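Local atomic coordinates of Slr0280 protein (Synechocystis sp., PDB entry 5H3K), a protein that is of unknown function but carries a phosphodiester glycosidase (NAGPA-like) domain, so it may act on glycosidic phosphodiester linkages. Residues 396-408 against 412-426. Residues are numbered along the deposited sequence; the frame is centred on the assembly and turned at random.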
ATOM      1  N   GLN A 396     -16.442 -41.493   2.606  1.00 15.62           N
ATOM      2  CA  GLN A 396     -16.968 -40.529   3.577  1.00 17.66           C
ATOM      3  C   GLN A 396     -16.533 -39.108   3.224  1.00 20.68           C
ATOM      4  O   GLN A 396     -15.449 -38.900   2.672  1.00 15.82           O
ATOM      5  CB  GLN A 396     -16.475 -40.842   4.992  1.00 17.76           C
ATOM      6  CG  GLN A 396     -17.269 -41.887   5.761  1.00 25.56           C
ATOM      7  CD  GLN A 396     -16.371 -42.768   6.615  1.00 25.90           C
ATOM      8  OE1 GLN A 396     -15.785 -43.734   6.120  1.00 38.45           O
ATOM      9  NE2 GLN A 396     -16.240 -42.433   7.891  1.00 27.16           N
ATOM     10  N   ARG A 397     -17.373 -38.131   3.555  1.00 21.68           N
ATOM     11  CA  ARG A 397     -17.066 -36.735   3.256  1.00 19.98           C
ATOM     12  C   ARG A 397     -17.011 -35.883   4.518  1.00 19.93           C
ATOM     13  O   ARG A 397     -17.829 -36.043   5.418  1.00 22.04           O
ATOM     14  CB  ARG A 397     -18.113 -36.160   2.300  1.00 18.51           C
ATOM     15  CG  ARG A 397     -18.109 -36.781   0.925  1.00 17.86           C
ATOM     16  CD  ARG A 397     -19.186 -36.181   0.065  1.00 25.30           C
ATOM     17  NE  ARG A 397     -18.672 -35.919  -1.274  1.00 36.35           N
ATOM     18  CZ  ARG A 397     -18.847 -34.784  -1.944  1.00 31.76           C
ATOM     19  NH1 ARG A 397     -19.545 -33.788  -1.411  1.00 29.78           N
ATOM     20  NH2 ARG A 397     -18.321 -34.647  -3.157  1.00 32.74           N
ATOM     21  N   LEU A 398     -16.042 -34.972   4.574  1.00 17.35           N
ATOM     22  CA  LEU A 398     -16.026 -33.944   5.601  1.00 12.72           C
ATOM     23  C   LEU A 398     -15.961 -32.597   4.888  1.00 13.56           C
ATOM     24  O   LEU A 398     -15.357 -32.487   3.813  1.00 14.42           O
ATOM     25  CB  LEU A 398     -14.802 -34.087   6.512  1.00 16.13           C
ATOM     26  CG  LEU A 398     -14.688 -35.319   7.413  1.00 21.43           C
ATOM     27  CD1 LEU A 398     -13.311 -35.378   8.082  1.00 19.07           C
ATOM     28  CD2 LEU A 398     -15.795 -35.309   8.454  1.00 16.54           C
ATOM     29  N   THR A 399     -16.576 -31.575   5.470  1.00 14.59           N
ATOM     30  CA  THR A 399     -16.491 -30.239   4.886  1.00 12.27           C
ATOM     31  C   THR A 399     -15.625 -29.375   5.782  1.00 15.77           C
ATOM     32  O   THR A 399     -15.889 -29.247   6.978  1.00 14.16           O
ATOM     33  CB  THR A 399     -17.860 -29.569   4.727  1.00 19.92           C
ATOM     34  OG1 THR A 399     -18.313 -29.111   6.006  1.00 30.81           O
ATOM     35  CG2 THR A 399     -18.871 -30.540   4.140  1.00 14.60           C
ATOM     36  N   ALA A 400     -14.570 -28.805   5.207  1.00 13.28           N
ATOM     37  CA  ALA A 400     -13.726 -27.872   5.936  1.00 11.21           C
ATOM     38  C   ALA A 400     -14.109 -26.452   5.515  1.00 11.09           C
ATOM     39  O   ALA A 400     -14.205 -26.157   4.323  1.00 13.27           O
ATOM     40  CB  ALA A 400     -12.269 -28.146   5.632  1.00 11.27           C
ATOM     41  N   ASN A 401     -14.336 -25.579   6.488  1.00 12.45           N
ATOM     42  CA  ASN A 401     -14.812 -24.233   6.184  1.00 13.48           C
ATOM     43  C   ASN A 401     -13.796 -23.121   6.430  1.00 14.07           C
ATOM     44  O   ASN A 401     -14.106 -21.940   6.231  1.00 10.69           O
ATOM     45  CB  ASN A 401     -16.091 -23.936   6.974  1.00 13.72           C
ATOM     46  CG  ASN A 401     -17.276 -24.753   6.494  1.00 20.46           C
ATOM     47  OD1 ASN A 401     -17.945 -25.419   7.288  1.00 25.12           O
ATOM     48  ND2 ASN A 401     -17.534 -24.718   5.188  1.00 16.60           N
ATOM     49  N   TYR A 402     -12.600 -23.491   6.879  1.00  7.01           N
ATOM     50  CA  TYR A 402     -11.541 -22.522   7.132  1.00 10.94           C
ATOM     51  C   TYR A 402     -10.238 -23.049   6.553  1.00 10.76           C
ATOM     52  O   TYR A 402      -9.888 -24.216   6.746  1.00  8.67           O
ATOM     53  CB  TYR A 402     -11.407 -22.256   8.637  1.00  9.17           C
ATOM     54  CG  TYR A 402     -12.736 -21.888   9.245  1.00  8.79           C
ATOM     55  CD1 TYR A 402     -13.219 -20.584   9.164  1.00 12.56           C
ATOM     56  CD2 TYR A 402     -13.536 -22.851   9.847  1.00 14.55           C
ATOM     57  CE1 TYR A 402     -14.451 -20.248   9.693  1.00 11.70           C
ATOM     58  CE2 TYR A 402     -14.775 -22.526  10.380  1.00 12.45           C
ATOM     59  CZ  TYR A 402     -15.225 -21.226  10.298  1.00 18.08           C
ATOM     60  OH  TYR A 402     -16.460 -20.908  10.829  1.00 18.80           O
ATOM     61  N   LEU A 403      -9.526 -22.196   5.829  1.00  7.86           N
ATOM     62  CA  LEU A 403      -8.279 -22.606   5.200  1.00  5.37           C
ATOM     63  C   LEU A 403      -7.241 -21.540   5.475  1.00  5.74           C
ATOM     64  O   LEU A 403      -7.482 -20.365   5.183  1.00  5.09           O
ATOM     65  CB  LEU A 403      -8.492 -22.737   3.687  1.00  5.72           C
ATOM     66  CG  LEU A 403      -7.252 -22.961   2.808  1.00  6.69           C
ATOM     67  CD1 LEU A 403      -6.586 -24.283   3.184  1.00  8.06           C
ATOM     68  CD2 LEU A 403      -7.641 -22.943   1.313  1.00  7.09           C
ATOM     69  N   ASN A 404      -6.103 -21.937   6.036  1.00  5.74           N
ATOM     70  CA  ASN A 404      -4.999 -21.011   6.264  1.00  7.15           C
ATOM     71  C   ASN A 404      -5.454 -19.677   6.857  1.00  8.76           C
ATOM     72  O   ASN A 404      -5.104 -18.612   6.344  1.00  6.42           O
ATOM     73  CB  ASN A 404      -4.232 -20.777   4.955  1.00  5.95           C
ATOM     74  CG  ASN A 404      -3.477 -22.019   4.505  1.00  8.48           C
ATOM     75  OD1 ASN A 404      -3.168 -22.875   5.325  1.00  8.65           O
ATOM     76  ND2 ASN A 404      -3.185 -22.126   3.212  1.00  8.81           N
ATOM     77  N   SER A 405      -6.234 -19.731   7.933  1.00  7.67           N
ATOM     78  CA  SER A 405      -6.852 -18.518   8.464  1.00  7.47           C
ATOM     79  C   SER A 405      -6.575 -18.280   9.946  1.00  8.20           C
ATOM     80  O   SER A 405      -6.517 -19.221  10.748  1.00  6.92           O
ATOM     81  CB  SER A 405      -8.371 -18.550   8.220  1.00  6.38           C
ATOM     82  OG  SER A 405      -9.011 -17.367   8.706  1.00  6.62           O
ATOM     83  N   GLY A 406      -6.420 -17.011  10.308  1.00  7.10           N
ATOM     84  CA  GLY A 406      -6.361 -16.621  11.708  1.00  5.55           C
ATOM     85  C   GLY A 406      -7.732 -16.537  12.348  1.00  8.00           C
ATOM     86  O   GLY A 406      -7.852 -16.259  13.554  1.00  8.37           O
ATOM     87  N   TYR A 407      -8.782 -16.780  11.559  1.00  8.05           N
ATOM     88  CA  TYR A 407     -10.141 -16.679  12.076  1.00  7.61           C
ATOM     89  C   TYR A 407     -10.609 -17.973  12.766  1.00 11.02           C
ATOM     90  O   TYR A 407     -10.667 -19.044  12.158  1.00 10.22           O
ATOM     91  CB  TYR A 407     -11.103 -16.268  10.959  1.00  8.29           C
ATOM     92  CG  TYR A 407     -12.531 -16.046  11.417  1.00 10.73           C
ATOM     93  CD1 TYR A 407     -12.842 -15.052  12.338  1.00 12.19           C
ATOM     94  CD2 TYR A 407     -13.560 -16.814  10.908  1.00 12.13           C
ATOM     95  CE1 TYR A 407     -14.157 -14.845  12.759  1.00 13.16           C
ATOM     96  CE2 TYR A 407     -14.882 -16.606  11.312  1.00 16.58           C
ATOM     97  CZ  TYR A 407     -15.167 -15.624  12.240  1.00 14.80           C
ATOM     98  OH  TYR A 407     -16.476 -15.429  12.643  1.00 19.56           O
ATOM     99  N   VAL A 408     -10.953 -17.861  14.043  1.00 11.85           N
ATOM    100  CA  VAL A 408     -11.261 -19.037  14.858  1.00 12.60           C
ATOM    101  C   VAL A 408     -12.745 -19.204  15.170  1.00 11.95           C
ATOM    102  O   VAL A 408     -13.355 -18.375  15.861  1.00 13.17           O
ATOM    103  CB  VAL A 408     -10.474 -19.011  16.178  1.00 14.00           C
ATOM    104  CG1 VAL A 408     -10.748 -20.270  16.973  1.00 18.40           C
ATOM    105  CG2 VAL A 408      -8.997 -18.879  15.914  1.00 14.21           C
ATOM    106  N   ILE A 412     -14.188 -27.351  11.014  1.00 11.21           N
ATOM    107  CA  ILE A 412     -12.985 -28.019  10.537  1.00 10.37           C
ATOM    108  C   ILE A 412     -12.127 -27.046   9.732  1.00  8.99           C
ATOM    109  O   ILE A 412     -12.616 -26.414   8.794  1.00 10.20           O
ATOM    110  CB  ILE A 412     -13.336 -29.233   9.673  1.00 10.16           C
ATOM    111  CG1 ILE A 412     -14.126 -30.252  10.506  1.00 14.30           C
ATOM    112  CG2 ILE A 412     -12.066 -29.844   9.061  1.00 10.53           C
ATOM    113  CD1 ILE A 412     -14.794 -31.334   9.689  1.00 16.87           C
ATOM    114  N   ALA A 413     -10.850 -26.945  10.099  1.00  9.24           N
ATOM    115  CA  ALA A 413      -9.914 -26.042   9.420  1.00  8.95           C
ATOM    116  C   ALA A 413      -8.770 -26.829   8.802  1.00 11.42           C
ATOM    117  O   ALA A 413      -8.478 -27.960   9.208  1.00 10.19           O
ATOM    118  CB  ALA A 413      -9.384 -24.989  10.384  1.00  8.16           C
ATOM    119  N   ARG A 414      -8.121 -26.243   7.806  1.00  7.37           N
ATOM    120  CA  ARG A 414      -7.017 -26.917   7.148  1.00  7.87           C
ATOM    121  C   ARG A 414      -5.867 -25.918   7.050  1.00  6.79           C
ATOM    122  O   ARG A 414      -6.097 -24.713   6.866  1.00  6.75           O
ATOM    123  CB  ARG A 414      -7.467 -27.395   5.766  1.00  8.94           C
ATOM    124  CG  ARG A 414      -6.727 -28.589   5.222  1.00 11.03           C
ATOM    125  CD  ARG A 414      -7.450 -29.164   3.998  1.00 11.04           C
ATOM    126  NE  ARG A 414      -7.366 -28.306   2.814  1.00 11.93           N
ATOM    127  CZ  ARG A 414      -6.378 -28.359   1.928  1.00 12.56           C
ATOM    128  NH1 ARG A 414      -5.364 -29.210   2.099  1.00 12.72           N
ATOM    129  NH2 ARG A 414      -6.393 -27.551   0.877  1.00 10.17           N
ATOM    130  N   TYR A 415      -4.644 -26.407   7.212  1.00  4.92           N
ATOM    131  CA  TYR A 415      -3.451 -25.580   7.116  1.00  6.01           C
ATOM    132  C   TYR A 415      -2.445 -26.258   6.199  1.00 10.32           C
ATOM    133  O   TYR A 415      -2.033 -27.392   6.445  1.00  6.81           O
ATOM    134  CB  TYR A 415      -2.848 -25.339   8.497  1.00  6.96           C
ATOM    135  CG  TYR A 415      -3.683 -24.407   9.340  1.00  6.45           C
ATOM    136  CD1 TYR A 415      -3.561 -23.027   9.202  1.00  8.58           C
ATOM    137  CD2 TYR A 415      -4.613 -24.899  10.254  1.00  7.39           C
ATOM    138  CE1 TYR A 415      -4.334 -22.154   9.970  1.00  8.22           C
ATOM    139  CE2 TYR A 415      -5.398 -24.035  11.029  1.00  6.64           C
ATOM    140  CZ  TYR A 415      -5.250 -22.663  10.878  1.00  8.69           C
ATOM    141  OH  TYR A 415      -6.029 -21.806  11.637  1.00  7.82           O
ATOM    142  N   THR A 416      -2.067 -25.558   5.133  1.00  6.02           N
ATOM    143  CA  THR A 416      -1.182 -26.104   4.107  1.00  6.31           C
ATOM    144  C   THR A 416       0.180 -25.426   4.240  1.00  7.84           C
ATOM    145  O   THR A 416       0.341 -24.532   5.077  1.00  8.36           O
ATOM    146  CB  THR A 416      -1.766 -25.904   2.703  1.00  8.63           C
ATOM    147  OG1 THR A 416      -1.622 -24.529   2.303  1.00  7.84           O
ATOM    148  CG2 THR A 416      -3.227 -26.312   2.673  1.00  7.85           C
ATOM    149  N   PRO A 417       1.179 -25.863   3.451  1.00  7.51           N
ATOM    150  CA  PRO A 417       2.472 -25.177   3.536  1.00 13.06           C
ATOM    151  C   PRO A 417       2.425 -23.678   3.226  1.00 11.50           C
ATOM    152  O   PRO A 417       3.341 -22.974   3.640  1.00 11.78           O
ATOM    153  CB  PRO A 417       3.313 -25.907   2.488  1.00  9.72           C
ATOM    154  CG  PRO A 417       2.788 -27.304   2.529  1.00 11.29           C
ATOM    155  CD  PRO A 417       1.297 -27.148   2.734  1.00  9.45           C
ATOM    156  N   ALA A 418       1.402 -23.202   2.515  1.00 10.00           N
ATOM    157  CA  ALA A 418       1.239 -21.752   2.324  1.00 14.51           C
ATOM    158  C   ALA A 418       1.153 -20.967   3.642  1.00 13.83           C
ATOM    159  O   ALA A 418       1.537 -19.792   3.704  1.00 12.93           O
ATOM    160  CB  ALA A 418       0.031 -21.451   1.435  1.00 12.69           C
ATOM    161  N   TRP A 419       0.646 -21.601   4.698  1.00  8.70           N
ATOM    162  CA  TRP A 419       0.575 -20.975   6.013  1.00  9.37           C
ATOM    163  C   TRP A 419       1.968 -20.712   6.567  1.00 11.69           C
ATOM    164  O   TRP A 419       2.218 -19.687   7.196  1.00 11.46           O
ATOM    165  CB  TRP A 419      -0.200 -21.883   6.972  1.00  8.40           C
ATOM    166  CG  TRP A 419      -0.410 -21.363   8.376  1.00  8.54           C
ATOM    167  CD1 TRP A 419       0.201 -21.801   9.519  1.00 10.53           C
ATOM    168  CD2 TRP A 419      -1.325 -20.337   8.781  1.00  8.02           C
ATOM    169  NE1 TRP A 419      -0.272 -21.105  10.607  1.00  9.68           N
ATOM    170  CE2 TRP A 419      -1.213 -20.212  10.182  1.00 10.31           C
ATOM    171  CE3 TRP A 419      -2.227 -19.518   8.093  1.00  9.71           C
ATOM    172  CZ2 TRP A 419      -1.976 -19.284  10.909  1.00  9.47           C
ATOM    173  CZ3 TRP A 419      -2.979 -18.599   8.820  1.00  8.71           C
ATOM    174  CH2 TRP A 419      -2.849 -18.491  10.208  1.00  8.91           C
ATOM    175  N   GLY A 420       2.873 -21.655   6.326  1.00 11.28           N
ATOM    176  CA  GLY A 420       4.208 -21.610   6.887  1.00 15.50           C
ATOM    177  C   GLY A 420       4.690 -23.020   7.190  1.00 16.36           C
ATOM    178  O   GLY A 420       4.021 -24.001   6.848  1.00 15.96           O
ATOM    179  N   PRO A 421       5.873 -23.127   7.804  1.00 19.30           N
ATOM    180  CA  PRO A 421       6.451 -24.415   8.204  1.00 15.90           C
ATOM    181  C   PRO A 421       5.759 -25.038   9.414  1.00 18.17           C
ATOM    182  O   PRO A 421       5.860 -26.252   9.591  1.00 18.14           O
ATOM    183  CB  PRO A 421       7.900 -24.045   8.567  1.00 20.82           C
ATOM    184  CG  PRO A 421       8.184 -22.812   7.760  1.00 19.50           C
ATOM    185  CD  PRO A 421       6.878 -22.049   7.808  1.00 18.59           C
ATOM    186  N   SER A 422       5.064 -24.245  10.224  1.00 14.05           N
ATOM    187  CA  SER A 422       4.441 -24.799  11.428  1.00 17.43           C
ATOM    188  C   SER A 422       3.070 -24.216  11.756  1.00 18.49           C
ATOM    189  O   SER A 422       2.675 -23.179  11.221  1.00 18.65           O
ATOM    190  CB  SER A 422       5.377 -24.651  12.637  1.00 22.83           C
ATOM    191  OG  SER A 422       5.252 -23.368  13.224  1.00 26.14           O
ATOM    192  N   TYR A 423       2.350 -24.901  12.636  1.00 14.92           N
ATOM    193  CA  TYR A 423       1.085 -24.407  13.155  1.00 16.69           C
ATOM    194  C   TYR A 423       1.107 -24.388  14.681  1.00 20.58           C
ATOM    195  O   TYR A 423       1.557 -25.342  15.316  1.00 20.00           O
ATOM    196  CB  TYR A 423      -0.081 -25.264  12.649  1.00 11.81           C
ATOM    197  CG  TYR A 423      -1.387 -24.936  13.332  1.00 15.14           C
ATOM    198  CD1 TYR A 423      -2.080 -23.768  13.031  1.00 14.22           C
ATOM    199  CD2 TYR A 423      -1.934 -25.791  14.283  1.00 14.95           C
ATOM    200  CE1 TYR A 423      -3.273 -23.456  13.666  1.00 13.04           C
ATOM    201  CE2 TYR A 423      -3.129 -25.490  14.918  1.00 13.88           C
ATOM    202  CZ  TYR A 423      -3.799 -24.324  14.606  1.00 13.94           C
ATOM    203  OH  TYR A 423      -4.987 -24.022  15.243  1.00 14.95           O
ATOM    204  N   ILE A 424       0.647 -23.286  15.266  1.00 20.22           N
ATOM    205  CA  ILE A 424       0.489 -23.178  16.713  1.00 17.20           C
ATOM    206  C   ILE A 424      -0.996 -23.042  16.993  1.00 17.25           C
ATOM    207  O   ILE A 424      -1.654 -22.198  16.378  1.00 17.25           O
ATOM    208  CB  ILE A 424       1.214 -21.927  17.256  1.00 24.35           C
ATOM    209  CG1 ILE A 424       2.710 -22.007  16.971  1.00 21.39           C
ATOM    210  CG2 ILE A 424       0.949 -21.756  18.742  1.00 20.17           C
ATOM    211  CD1 ILE A 424       3.468 -20.737  17.308  1.00 24.68           C
ATOM    212  N   PRO A 425      -1.541 -23.865  17.916  1.00 19.93           N
ATOM    213  CA  PRO A 425      -3.002 -23.867  18.088  1.00 19.69           C
ATOM    214  C   PRO A 425      -3.546 -22.494  18.464  1.00 22.10           C
ATOM    215  O   PRO A 425      -2.931 -21.790  19.264  1.00 21.14           O
ATOM    216  CB  PRO A 425      -3.245 -24.892  19.213  1.00 19.99           C
ATOM    217  CG  PRO A 425      -1.906 -25.173  19.813  1.00 21.26           C
ATOM    218  CD  PRO A 425      -0.876 -24.870  18.768  1.00 21.98           C
ATOM    219  N   LEU A 426      -4.678 -22.121  17.875  1.00 18.51           N
ATOM    220  CA  LEU A 426      -5.253 -20.798  18.088  1.00 19.69           C
ATOM    221  C   LEU A 426      -6.404 -20.850  19.076  1.00 20.38           C
ATOM    222  O   LEU A 426      -6.918 -19.816  19.492  1.00 21.38           O
ATOM    223  CB  LEU A 426      -5.731 -20.206  16.763  1.00 17.15           C
ATOM    224  CG  LEU A 426      -4.690 -19.884  15.695  1.00 20.00           C
ATOM    225  CD1 LEU A 426      -5.372 -19.503  14.384  1.00 11.90           C
ATOM    226  CD2 LEU A 426      -3.780 -18.759  16.169  1.00 22.63           C
TER
HETATM  227  O   HOH W   1     -16.155 -26.619   9.322  1.00 19.80           O
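Asn404 and Thr416 grip each other through both ends of the asparagine amide. The backbone N of Thr416 donates to Asn404 OD1 at 2.9 Å, in the amide's own plane and on a lone pair, while Asn404 ND2 gives an almost straight bond (176°) to Thr416 OG1 at 3.0 Å. Asn404 ND2 also bonds to Trp360 O, so three hydrogen bonds hold the amide. Replacing Asn404 by alanine removes that group and is likely to leave Thr416 N and OG1, and Trp360 O, without their mate. The backbone N of Asn404 reaches Arg414 O at 2.9 Å, and the Arg414 N reaches Tyr402 O; these join 402-403 to 413-414 as parallel strands of the large mixed sheet. At the upstream end Ile412 O takes the Asn401 N at 3.0 Å, and a water links Asn401 OD1 with Ile412 N. Further on, Tyr415 OH donates to Ser405 O (2.8 Å) and is also bonded to Arg466. Trp419 brings its six-membered ring edge to Asn404 O, CZ3 at 3.3 Å, a reach set by chi1 of -178°, while Tyr415 CE1 sits over one face of the indole. Ile412 packs CG2 on Ala400 CB (3.8 Å) and CD1 near Leu398 CB; Val408 CG2 meets Leu426 CB at 3.6 Å. The Asn404 amide thus takes over from the backbone after strand 402-403, tying it to the turn that follows strand 412-415.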